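Long-range contacts in beta-porphyranase A (PDB 4AW7), which cleaves the sulfated red-algal polysaccharide porphyran at its beta-D-galactose-(1->4)-alpha-L-galactose-6-sulfate linkages, releasing mostly disaccharides: residues 317-326 with 337-348; 285-294 with 352-360. All coordinates share one frame; numbering follows the deposited sequence. Where two conformers were deposited one is given.

Interaction 1 (317-326 with 337-348). With L6S (6-O-sulfo-alpha-L-galactopyranose), chain B; GAL (beta-D-galactopyranose), chain C; GLA (alpha-D-galactopyranose), chain D; GAL (beta-D-galactopyranose), chain E.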
loop_
_atom_site.group_PDB
_atom_site.type_symbol
_atom_site.label_atom_id
_atom_site.label_comp_id
_atom_site.label_asym_id
_atom_site.label_seq_id
_atom_site.Cartn_x
_atom_site.Cartn_y
_atom_site.Cartn_z
ATOM N N PHE A 317 -3.212 8.793 3.891
ATOM C CA PHE A 317 -3.906 9.975 3.410
ATOM C C PHE A 317 -4.329 10.884 4.550
ATOM O O PHE A 317 -5.503 10.921 4.941
ATOM C CB PHE A 317 -5.036 9.636 2.437
ATOM C CG PHE A 317 -5.475 10.821 1.635
ATOM C CD1 PHE A 317 -4.676 11.274 0.598
ATOM C CD2 PHE A 317 -6.672 11.476 1.884
ATOM C CE1 PHE A 317 -5.072 12.320 -0.190
ATOM C CE2 PHE A 317 -7.054 12.525 1.063
ATOM C CZ PHE A 317 -6.262 12.946 0.080
ATOM N N VAL A 318 -3.336 11.586 5.072
ATOM C CA VAL A 318 -3.451 12.596 6.108
ATOM C C VAL A 318 -2.398 13.629 5.677
ATOM O O VAL A 318 -1.240 13.263 5.393
ATOM C CB VAL A 318 -3.194 12.054 7.522
ATOM C CG1 VAL A 318 -2.018 11.070 7.589
ATOM C CG2 VAL A 318 -2.984 13.228 8.518
ATOM N N SER A 319 -2.801 14.892 5.554
ATOM C CA SER A 319 -1.966 15.892 4.951
ATOM C C SER A 319 -1.344 16.870 5.937
ATOM O O SER A 319 -0.382 16.527 6.624
ATOM C CB SER A 319 -2.686 16.551 3.790
ATOM O OG SER A 319 -3.853 17.211 4.239
ATOM N N ASP A 320 -1.845 18.105 5.963
ATOM C CA ASP A 320 -1.113 19.207 6.549
ATOM C C ASP A 320 -2.100 20.289 6.968
ATOM O O ASP A 320 -3.188 19.979 7.516
ATOM C CB ASP A 320 0.010 19.625 5.604
ATOM C CG ASP A 320 -0.470 19.877 4.189
ATOM O OD1 ASP A 320 -1.624 20.302 4.011
ATOM O OD2 ASP A 320 0.348 19.676 3.255
ATOM N N LYS A 321 -1.774 21.563 6.761
ATOM C CA LYS A 321 -2.750 22.618 7.056
ATOM C C LYS A 321 -3.795 22.761 5.966
ATOM O O LYS A 321 -4.826 23.375 6.176
ATOM C CB LYS A 321 -2.005 23.949 7.220
ATOM C CG LYS A 321 -1.143 23.993 8.446
ATOM C CD LYS A 321 -0.357 25.316 8.600
ATOM C CE LYS A 321 0.430 25.342 9.852
ATOM N NZ LYS A 321 1.275 26.518 10.004
ATOM N N ALA A 322 -3.494 22.251 4.776
ATOM C CA ALA A 322 -4.402 22.284 3.616
ATOM C C ALA A 322 -5.132 23.621 3.478
ATOM O O ALA A 322 -6.364 23.711 3.353
ATOM C CB ALA A 322 -5.385 21.089 3.637
ATOM N N GLU A 323 -4.332 24.685 3.460
ATOM C CA GLU A 323 -4.915 26.044 3.529
ATOM C C GLU A 323 -5.732 26.375 2.316
ATOM O O GLU A 323 -6.635 27.202 2.410
ATOM C CB GLU A 323 -3.830 27.112 3.734
ATOM C CG GLU A 323 -3.104 26.925 5.021
ATOM C CD GLU A 323 -2.136 28.002 5.365
ATOM O OE1 GLU A 323 -2.581 29.151 5.405
ATOM O OE2 GLU A 323 -0.955 27.660 5.630
ATOM N N TRP A 324 -5.386 25.778 1.181
ATOM C CA TRP A 324 -6.134 25.942 -0.068
ATOM C C TRP A 324 -7.642 25.685 0.096
ATOM O O TRP A 324 -8.442 26.227 -0.689
ATOM C CB TRP A 324 -5.540 25.027 -1.174
ATOM C CG TRP A 324 -5.543 23.573 -0.780
ATOM C CD1 TRP A 324 -4.524 22.893 -0.169
ATOM C CD2 TRP A 324 -6.639 22.656 -0.874
ATOM N NE1 TRP A 324 -4.911 21.616 0.096
ATOM C CE2 TRP A 324 -6.195 21.422 -0.333
ATOM C CE3 TRP A 324 -7.940 22.738 -1.385
ATOM C CZ2 TRP A 324 -7.001 20.306 -0.280
ATOM C CZ3 TRP A 324 -8.742 21.619 -1.337
ATOM C CH2 TRP A 324 -8.287 20.423 -0.754
ATOM N N HIS A 325 -8.043 24.877 1.074
ATOM C CA HIS A 325 -9.458 24.524 1.258
ATOM C C HIS A 325 -10.220 25.591 2.037
ATOM O O HIS A 325 -11.465 25.609 2.031
ATOM C CB HIS A 325 -9.585 23.191 2.016
ATOM C CG HIS A 325 -10.978 22.611 2.046
ATOM N ND1 HIS A 325 -11.914 22.922 3.012
ATOM C CD2 HIS A 325 -11.545 21.651 1.280
ATOM C CE1 HIS A 325 -13.012 22.210 2.813
ATOM N NE2 HIS A 325 -12.821 21.446 1.753
ATOM N N ILE A 326 -9.476 26.406 2.783
ATOM C CA ILE A 326 -10.074 27.256 3.820
ATOM C C ILE A 326 -10.493 28.579 3.161
ATOM O O ILE A 326 -9.739 29.540 3.147
ATOM C CB ILE A 326 -9.119 27.489 5.004
ATOM C CG1 ILE A 326 -8.605 26.162 5.567
ATOM C CG2 ILE A 326 -9.821 28.289 6.099
ATOM C CD1 ILE A 326 -7.585 26.290 6.613
ATOM N N ALA A 337 -8.860 15.617 5.126
ATOM C CA ALA A 337 -7.570 14.935 5.323
ATOM C C ALA A 337 -6.576 15.750 6.161
ATOM O O ALA A 337 -5.498 15.228 6.476
ATOM C CB ALA A 337 -6.961 14.570 3.963
ATOM N N ALA A 338 -6.898 17.004 6.504
ATOM C CA ALA A 338 -5.964 17.860 7.202
ATOM C C ALA A 338 -5.448 17.222 8.489
ATOM O O ALA A 338 -6.173 16.522 9.173
ATOM C CB ALA A 338 -6.617 19.226 7.488
ATOM N N LEU A 339 -4.216 17.594 8.829
ATOM C CA LEU A 339 -3.538 17.222 10.070
ATOM C C LEU A 339 -3.580 18.343 11.128
ATOM O O LEU A 339 -3.551 18.070 12.320
ATOM C CB LEU A 339 -2.102 16.843 9.732
ATOM C CG LEU A 339 -1.199 16.422 10.881
ATOM C CD1 LEU A 339 -1.729 15.194 11.620
ATOM C CD2 LEU A 339 0.242 16.241 10.343
ATOM N N PHE A 340 -3.572 19.588 10.659
ATOM C CA PHE A 340 -3.609 20.796 11.511
ATOM C C PHE A 340 -4.877 21.572 11.190
ATOM O O PHE A 340 -5.228 21.729 10.021
ATOM C CB PHE A 340 -2.399 21.695 11.253
ATOM C CG PHE A 340 -1.084 21.170 11.763
ATOM C CD1 PHE A 340 -0.291 20.311 10.999
ATOM C CD2 PHE A 340 -0.634 21.540 13.016
ATOM C CE1 PHE A 340 0.941 19.868 11.501
ATOM C CE2 PHE A 340 0.583 21.127 13.493
ATOM C CZ PHE A 340 1.355 20.268 12.757
ATOM N N ILE A 341 -5.498 22.127 12.230
ATOM C CA ILE A 341 -6.755 22.857 12.138
ATOM C C ILE A 341 -6.489 24.225 12.757
ATOM O O ILE A 341 -5.954 24.299 13.859
ATOM C CB ILE A 341 -7.869 22.132 12.908
ATOM C CG1 ILE A 341 -7.984 20.670 12.436
ATOM C CG2 ILE A 341 -9.185 22.899 12.797
ATOM C CD1 ILE A 341 -8.404 20.445 10.986
ATOM N N PRO A 342 -6.860 25.297 12.050
ATOM C CA PRO A 342 -6.565 26.629 12.604
ATOM C C PRO A 342 -7.560 26.990 13.684
ATOM O O PRO A 342 -8.752 26.772 13.522
ATOM C CB PRO A 342 -6.704 27.526 11.392
ATOM C CG PRO A 342 -7.802 26.884 10.579
ATOM C CD PRO A 342 -7.525 25.385 10.737
ATOM N N ASP A 343 -7.056 27.604 14.752
ATOM C CA ASP A 343 -7.922 28.094 15.811
ATOM C C ASP A 343 -8.863 29.207 15.317
ATOM O O ASP A 343 -10.024 29.242 15.716
ATOM C CB ASP A 343 -7.056 28.507 17.007
ATOM C CG ASP A 343 -6.374 27.296 17.657
ATOM O OD1 ASP A 343 -7.089 26.306 17.909
ATOM O OD2 ASP A 343 -5.140 27.303 17.906
ATOM N N ASN A 344 -8.376 30.061 14.424
ATOM C CA ASN A 344 -9.177 31.106 13.785
ATOM C C ASN A 344 -9.091 31.039 12.245
ATOM O O ASN A 344 -8.206 31.610 11.646
ATOM C CB ASN A 344 -8.716 32.480 14.280
ATOM C CG ASN A 344 -9.567 33.598 13.737
ATOM O OD1 ASN A 344 -10.404 33.388 12.858
ATOM N ND2 ASN A 344 -9.360 34.807 14.255
ATOM N N PRO A 345 -10.025 30.332 11.599
ATOM C CA PRO A 345 -9.978 30.121 10.152
ATOM C C PRO A 345 -10.080 31.394 9.295
ATOM O O PRO A 345 -9.707 31.393 8.123
ATOM C CB PRO A 345 -11.177 29.203 9.893
ATOM C CG PRO A 345 -11.539 28.648 11.188
ATOM C CD PRO A 345 -11.131 29.598 12.226
ATOM N N GLN A 346 -10.579 32.484 9.876
ATOM C CA GLN A 346 -10.706 33.742 9.133
ATOM C C GLN A 346 -9.528 34.683 9.361
ATOM O O GLN A 346 -9.539 35.814 8.863
ATOM C CB GLN A 346 -12.031 34.441 9.475
ATOM C CG GLN A 346 -13.238 33.523 9.394
ATOM C CD GLN A 346 -14.549 34.268 9.321
ATOM O OE1 GLN A 346 -14.783 35.049 8.395
ATOM N NE2 GLN A 346 -15.418 34.028 10.300
ATOM N N ASN A 347 -8.520 34.247 10.115
ATOM C CA ASN A 347 -7.248 34.964 10.194
ATOM C C ASN A 347 -6.081 33.994 10.057
ATOM O O ASN A 347 -5.361 33.720 11.009
ATOM C CB ASN A 347 -7.134 35.771 11.495
ATOM C CG ASN A 347 -6.026 36.822 11.436
ATOM O OD1 ASN A 347 -5.099 36.734 10.616
ATOM N ND2 ASN A 347 -6.123 37.832 12.307
ATOM N N LEU A 348 -5.886 33.508 8.843
ATOM C CA LEU A 348 -4.885 32.468 8.619
ATOM C C LEU A 348 -3.456 32.966 8.791
ATOM O O LEU A 348 -2.560 32.186 9.109
ATOM C CB LEU A 348 -5.060 31.837 7.238
ATOM C CG LEU A 348 -6.359 31.053 7.060
ATOM C CD1 LEU A 348 -6.419 30.496 5.648
ATOM C CD2 LEU A 348 -6.501 29.928 8.119
HETATM O O1S L6S B . -3.112 16.732 0.573
HETATM O O2S L6S B . -4.889 17.949 1.757
HETATM O O3S L6S B . -3.880 18.846 -0.295
HETATM C C1 L6S B . -6.557 14.394 -4.167
HETATM C C2 L6S B . -7.003 15.565 -5.013
HETATM C C3 L6S B . -7.674 16.617 -4.115
HETATM C C4 L6S B . -6.646 17.066 -3.009
HETATM C C5 L6S B . -6.182 15.816 -2.252
HETATM C C6 L6S B . -4.929 16.156 -1.415
HETATM O O2 L6S B . -7.862 15.141 -6.091
HETATM O O3 L6S B . -8.128 17.751 -4.868
HETATM O O4 L6S B . -5.542 17.710 -3.666
HETATM O O5 L6S B . -5.719 14.755 -3.096
HETATM O O6 L6S B . -5.334 16.940 -0.303
HETATM S S1 L6S B . -4.232 17.635 0.500
HETATM C C1 GAL C . -5.461 19.107 -3.441
HETATM C C2 GAL C . -4.027 19.523 -3.703
HETATM C C3 GAL C . -3.978 21.044 -3.569
HETATM C C4 GAL C . -4.936 21.712 -4.567
HETATM C C5 GAL C . -6.312 21.100 -4.329
HETATM C C6 GAL C . -7.341 21.655 -5.287
HETATM O O2 GAL C . -3.100 18.878 -2.825
HETATM O O3 GAL C . -2.638 21.414 -3.807
HETATM O O4 GAL C . -4.520 21.470 -5.919
HETATM O O5 GAL C . -6.253 19.675 -4.461
HETATM O O6 GAL C . -8.581 21.045 -5.032
HETATM C C1 GLA D . -8.536 10.151 -4.267
HETATM C C2 GLA D . -8.052 11.579 -4.580
HETATM C C3 GLA D . -7.948 12.414 -3.316
HETATM C C4 GLA D . -9.161 12.264 -2.434
HETATM C C5 GLA D . -9.404 10.772 -2.149
HETATM C C6 GLA D . -10.461 10.615 -0.995
HETATM O O1 GLA D . -7.604 9.285 -3.775
HETATM O O2 GLA D . -6.785 11.522 -5.312
HETATM O O3 GLA D . -7.890 13.785 -3.605
HETATM O O4 GLA D . -10.311 12.850 -3.075
HETATM O O5 GLA D . -9.715 10.161 -3.484
HETATM O O6 GLA D . -9.725 10.555 0.305
HETATM C C1 GAL E . -8.536 10.151 -4.267
HETATM C C2 GAL E . -8.052 11.579 -4.580
HETATM C C3 GAL E . -7.948 12.414 -3.316
HETATM C C4 GAL E . -9.161 12.264 -2.434
HETATM C C5 GAL E . -9.404 10.772 -2.149
HETATM C C6 GAL E . -10.461 10.615 -0.995
HETATM O O1 GAL E . -8.658 9.428 -5.556
HETATM O O2 GAL E . -6.785 11.522 -5.312
HETATM O O3 GAL E . -7.890 13.785 -3.605
HETATM O O4 GAL E . -10.311 12.850 -3.075
HETATM O O5 GAL E . -9.715 10.161 -3.484
HETATM O O6 GAL E . -9.725 10.555 0.305
HETATM O O HOH W 1 -6.677 23.004 8.097
#

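Interaction 2 (285-294 with 352-360)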
loop_
_atom_site.group_PDB
_atom_site.type_symbol
_atom_site.label_atom_id
_atom_site.label_comp_id
_atom_site.label_asym_id
_atom_site.label_seq_id
_atom_site.Cartn_x
_atom_site.Cartn_y
_atom_site.Cartn_z
ATOM N N TYR A 285 -13.740 18.923 7.139
ATOM C CA TYR A 285 -13.210 18.267 8.309
ATOM C C TYR A 285 -14.170 18.340 9.469
ATOM O O TYR A 285 -14.780 19.393 9.739
ATOM C CB TYR A 285 -11.924 18.974 8.732
ATOM C CG TYR A 285 -11.316 18.409 10.000
ATOM C CD1 TYR A 285 -10.445 17.296 9.976
ATOM C CD2 TYR A 285 -11.594 18.981 11.233
ATOM C CE1 TYR A 285 -9.931 16.791 11.147
ATOM C CE2 TYR A 285 -11.063 18.484 12.413
ATOM C CZ TYR A 285 -10.224 17.381 12.365
ATOM O OH TYR A 285 -9.687 16.885 13.524
ATOM N N ASP A 286 -14.276 17.215 10.158
ATOM C CA ASP A 286 -14.995 17.068 11.409
ATOM C C ASP A 286 -14.096 16.305 12.403
ATOM O O ASP A 286 -13.621 15.260 12.014
ATOM C CB ASP A 286 -16.242 16.229 11.099
ATOM C CG ASP A 286 -17.118 16.018 12.293
ATOM O OD1 ASP A 286 -16.844 15.114 13.078
ATOM O OD2 ASP A 286 -18.102 16.761 12.444
ATOM N N ASP A 287 -13.927 16.756 13.650
ATOM C CA ASP A 287 -13.057 16.059 14.632
ATOM C C ASP A 287 -13.410 14.593 14.893
ATOM O O ASP A 287 -12.533 13.834 15.274
ATOM C CB ASP A 287 -13.043 16.724 16.021
ATOM C CG ASP A 287 -12.030 17.856 16.173
ATOM O OD1 ASP A 287 -10.927 17.841 15.587
ATOM O OD2 ASP A 287 -12.331 18.769 16.995
ATOM N N ILE A 288 -14.655 14.187 14.738
ATOM C CA ILE A 288 -14.991 12.774 14.971
ATOM C C ILE A 288 -14.984 11.988 13.682
ATOM O O ILE A 288 -14.352 10.937 13.577
ATOM C CB ILE A 288 -16.368 12.596 15.620
ATOM C CG1 ILE A 288 -16.390 13.247 17.016
ATOM C CG2 ILE A 288 -16.701 11.096 15.673
ATOM C CD1 ILE A 288 -17.807 13.506 17.579
ATOM N N SER A 289 -15.634 12.493 12.653
ATOM C CA SER A 289 -15.706 11.676 11.485
ATOM C C SER A 289 -14.353 11.571 10.746
ATOM O O SER A 289 -14.009 10.533 10.234
ATOM C CB SER A 289 -16.883 12.082 10.601
ATOM O OG SER A 289 -16.523 12.984 9.627
ATOM N N SER A 290 -13.569 12.645 10.737
ATOM C CA SER A 290 -12.372 12.676 9.913
ATOM C C SER A 290 -11.209 11.886 10.524
ATOM O O SER A 290 -10.294 11.490 9.796
ATOM C CB SER A 290 -11.973 14.118 9.598
ATOM O OG SER A 290 -13.046 14.858 9.001
ATOM N N VAL A 291 -11.262 11.550 11.814
ATOM C CA VAL A 291 -10.268 10.644 12.428
ATOM C C VAL A 291 -10.600 9.150 12.299
ATOM O O VAL A 291 -9.713 8.300 12.582
ATOM C CB VAL A 291 -9.982 10.981 13.903
ATOM C CG1 VAL A 291 -9.615 12.439 14.015
ATOM C CG2 VAL A 291 -11.158 10.609 14.832
ATOM N N ARG A 292 -11.777 8.802 11.817
ATOM C CA ARG A 292 -12.141 7.389 11.638
ATOM C C ARG A 292 -11.105 6.690 10.691
ATOM O O ARG A 292 -10.800 5.492 10.842
ATOM C CB ARG A 292 -13.600 7.237 11.152
ATOM C CG ARG A 292 -14.661 7.740 12.132
ATOM C CD ARG A 292 -16.142 7.780 11.609
ATOM N NE ARG A 292 -17.052 8.286 12.657
ATOM C CZ ARG A 292 -18.166 8.997 12.470
ATOM N NH1 ARG A 292 -18.551 9.362 11.251
ATOM N NH2 ARG A 292 -18.906 9.364 13.528
ATOM N N SER A 293 -10.526 7.442 9.746
ATOM C CA SER A 293 -9.472 6.939 8.824
ATOM C C SER A 293 -8.275 6.292 9.470
ATOM O O SER A 293 -7.581 5.484 8.851
ATOM C CB SER A 293 -8.969 8.120 7.943
ATOM O OG SER A 293 -9.971 8.559 7.074
ATOM N N VAL A 294 -7.967 6.683 10.700
ATOM C CA VAL A 294 -6.784 6.157 11.373
ATOM C C VAL A 294 -6.833 4.639 11.505
ATOM O O VAL A 294 -5.818 3.979 11.375
ATOM C CB VAL A 294 -6.566 6.827 12.738
ATOM C CG1 VAL A 294 -5.541 6.083 13.583
ATOM C CG2 VAL A 294 -6.138 8.301 12.509
ATOM N N THR A 352 -3.104 30.514 15.546
ATOM C CA THR A 352 -2.417 29.314 16.001
ATOM C C THR A 352 -3.081 28.089 15.313
ATOM O O THR A 352 -4.207 28.144 14.861
ATOM C CB THR A 352 -2.464 29.167 17.535
ATOM O OG1 THR A 352 -3.810 29.292 17.973
ATOM C CG2 THR A 352 -1.601 30.227 18.243
ATOM N N TRP A 353 -2.335 26.993 15.277
ATOM C CA TRP A 353 -2.757 25.769 14.602
ATOM C C TRP A 353 -2.707 24.618 15.569
ATOM O O TRP A 353 -1.755 24.496 16.343
ATOM C CB TRP A 353 -1.838 25.464 13.417
ATOM C CG TRP A 353 -1.947 26.478 12.313
ATOM C CD1 TRP A 353 -1.274 27.677 12.234
ATOM C CD2 TRP A 353 -2.801 26.428 11.175
ATOM N NE1 TRP A 353 -1.624 28.344 11.097
ATOM C CE2 TRP A 353 -2.564 27.607 10.423
ATOM C CE3 TRP A 353 -3.689 25.469 10.657
ATOM C CZ2 TRP A 353 -3.195 27.857 9.231
ATOM C CZ3 TRP A 353 -4.320 25.740 9.463
ATOM C CH2 TRP A 353 -4.090 26.938 8.775
ATOM N N ARG A 354 -3.737 23.786 15.518
ATOM C CA ARG A 354 -3.906 22.649 16.410
ATOM C C ARG A 354 -3.611 21.364 15.621
ATOM O O ARG A 354 -4.223 21.092 14.592
ATOM C CB ARG A 354 -5.348 22.623 16.974
ATOM C CG ARG A 354 -5.778 21.386 17.708
ATOM C CD ARG A 354 -7.184 21.538 18.300
ATOM N NE ARG A 354 -8.234 21.590 17.277
ATOM C CZ ARG A 354 -8.790 20.509 16.719
ATOM N NH1 ARG A 354 -8.387 19.282 17.063
ATOM N NH2 ARG A 354 -9.758 20.656 15.812
ATOM N N LEU A 355 -2.688 20.574 16.128
ATOM C CA LEU A 355 -2.445 19.212 15.637
ATOM C C LEU A 355 -3.582 18.298 16.095
ATOM O O LEU A 355 -3.786 18.145 17.295
ATOM C CB LEU A 355 -1.077 18.779 16.191
ATOM C CG LEU A 355 -0.585 17.411 15.804
ATOM C CD1 LEU A 355 -0.454 17.288 14.245
ATOM C CD2 LEU A 355 0.746 17.154 16.535
ATOM N N ASN A 356 -4.343 17.722 15.158
ATOM C CA ASN A 356 -5.500 16.901 15.517
ATOM C C ASN A 356 -5.115 15.471 15.937
ATOM O O ASN A 356 -3.933 15.104 15.928
ATOM C CB ASN A 356 -6.585 16.968 14.441
ATOM C CG ASN A 356 -6.185 16.338 13.131
ATOM O OD1 ASN A 356 -5.507 15.293 13.112
ATOM N ND2 ASN A 356 -6.655 16.913 12.016
ATOM N N ASP A 357 -6.111 14.670 16.317
ATOM C CA ASP A 357 -5.843 13.368 16.910
ATOM C C ASP A 357 -5.296 12.346 15.913
ATOM O O ASP A 357 -4.907 11.253 16.353
ATOM C CB ASP A 357 -7.078 12.797 17.638
ATOM C CG ASP A 357 -7.330 13.431 18.973
ATOM O OD1 ASP A 357 -6.549 14.311 19.422
ATOM O OD2 ASP A 357 -8.299 12.976 19.622
ATOM N N LYS A 358 -5.234 12.678 14.618
ATOM C CA LYS A 358 -4.490 11.824 13.694
ATOM C C LYS A 358 -3.027 11.674 14.108
ATOM O O LYS A 358 -2.369 10.690 13.736
ATOM C CB LYS A 358 -4.617 12.300 12.270
ATOM C CG LYS A 358 -6.033 12.381 11.761
ATOM C CD LYS A 358 -6.076 13.092 10.416
ATOM C CE LYS A 358 -7.466 13.455 9.993
ATOM N NZ LYS A 358 -7.450 14.080 8.650
ATOM N N LYS A 359 -2.509 12.604 14.902
ATOM C CA LYS A 359 -1.178 12.480 15.445
ATOM C C LYS A 359 -0.952 11.140 16.135
ATOM O O LYS A 359 0.176 10.652 16.155
ATOM C CB LYS A 359 -0.879 13.627 16.442
ATOM C CG LYS A 359 -1.633 13.510 17.773
ATOM C CD LYS A 359 -1.597 14.796 18.612
ATOM C CE LYS A 359 -2.268 14.565 19.943
ATOM N NZ LYS A 359 -2.399 15.832 20.752
ATOM N N TYR A 360 -2.000 10.557 16.719
ATOM C CA TYR A 360 -1.829 9.318 17.487
ATOM C C TYR A 360 -1.447 8.136 16.608
ATOM O O TYR A 360 -0.832 7.211 17.115
ATOM C CB TYR A 360 -3.064 8.984 18.328
ATOM C CG TYR A 360 -3.275 9.951 19.474
ATOM C CD1 TYR A 360 -2.297 10.098 20.452
ATOM C CD2 TYR A 360 -4.456 10.667 19.626
ATOM C CE1 TYR A 360 -2.460 10.971 21.535
ATOM C CE2 TYR A 360 -4.639 11.544 20.715
ATOM C CZ TYR A 360 -3.621 11.698 21.635
ATOM O OH TYR A 360 -3.819 12.566 22.683
HETATM O O HOH W 2 -8.743 15.864 17.004
#

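Interaction 1 (317-326 with 337-348)
Residues 318-321 and 337-340 pair through their backbones in a buried loop-to-loop contact beyond strand 311-316, the last strand of the (beta/alpha)8 barrel, and one loop presents substrate-binding side chains. Ser319 N donates to Ala337 O (2.9 Å, nearly straight at 167°). Asp320 O then accepts twice: Leu339 N lies in its carbonyl plane on a lone pair, while Phe340 N comes from above that plane (3.2 Å). Small Ala337 suits a tight spot, its CB pressing on Phe317 CE2 at 3.5 Å. The Phe317 ring, which contributes with Tyr231 and Ile276 to the pocket that tolerates methylated galactose at subsite -1, turns its edge to C5 of the sulfated sugar. Ser319 holds OG between its own backbone N and carbonyl carbon (chi1 62°), and from there OG donates to sulfate O2S of L6S at 2.8 Å. Trp324 NE1 reaches O3S at 3.0 Å by a weak bond, and one indole face lies under C1, C3 and C5 of the chain C galactose in CH-pi packing, with His325 CB on the opposite face. Were Trp324 an alanine, the chain C galactose, its platform gone, would probably sit less firmly and O3S lose a weak donor. Farther along, Ile326 CD1 meets Pro342 CG tip to tip (4.0 Å), and its CG2 packs on Leu348 CD1. Neutral donors, Ser319 and Trp324, thus meet the sulfate here, consistent with recognition of the ester by one good hydrogen bond and a weaker one, with His47 also bound to this sugar.

Interaction 2 (285-294 with 352-360)
Lys358 and Asn356 pack against Tyr285, Ser290 and Val294 where the turns leading into two helices of the (beta/alpha)8 barrel meet, 293-305 and 359-365. Asn356 OD1 makes a capping bond to Lys358 N, which fixes the start of the lysine. Lys358 CB lies 4.3 Å from Val294 CG2. CG, anti to the carbonyl carbon (chi1 -58°), packs on that same methyl and on Val291 CG1, and CD rests on Val318. Lys358 CE passes Ser290 O at 3.4 Å and approaches the edge of the Tyr285 ring. Extended throughout, the chain delivers NZ to the carbonyl oxygens of Ser336 and Ala338; a lysine suits the place because its four methylenes can run past valine methyls, a carbonyl and the tyrosine edge before the ammonium meets its acceptors. The Asn356 amide lies almost parallel to the Tyr285 ring, planes 5° apart, with ND2 spent on Ala338 O. Nearer the surface, Arg354 turns NH1 and NH2 end-on to Asp287 in a salt bridge, the carboxylate standing 74° from the guanidinium plane. Both nitrogens share a single oxygen: Asp287 OD1 takes Arg354 NH2 at 3.1 Å and Arg354 NH1 at 3.3 Å on its syn side, and Tyr285 OH at 2.6 Å on its anti lone pair.

In the fold
From the N terminus, the chain first passes residues 285-294, enters helix 293-305 and returns through barrel strand 311-316 to residues 317-326. Interaction 1 closes the short loop from there to 337-348, with only ten residues between its segments. After strand 340-342 the chain doubles back as strand 353-355, and interaction 2 closes the longer loop, so interaction 1 is nested inside it. The two strands form an antiparallel pair that joins the contacts directly, Pro342 packing on Trp353. Together they tie the substrate-binding loop after the last barrel strand to the approaches of helices 293-305 and 359-365.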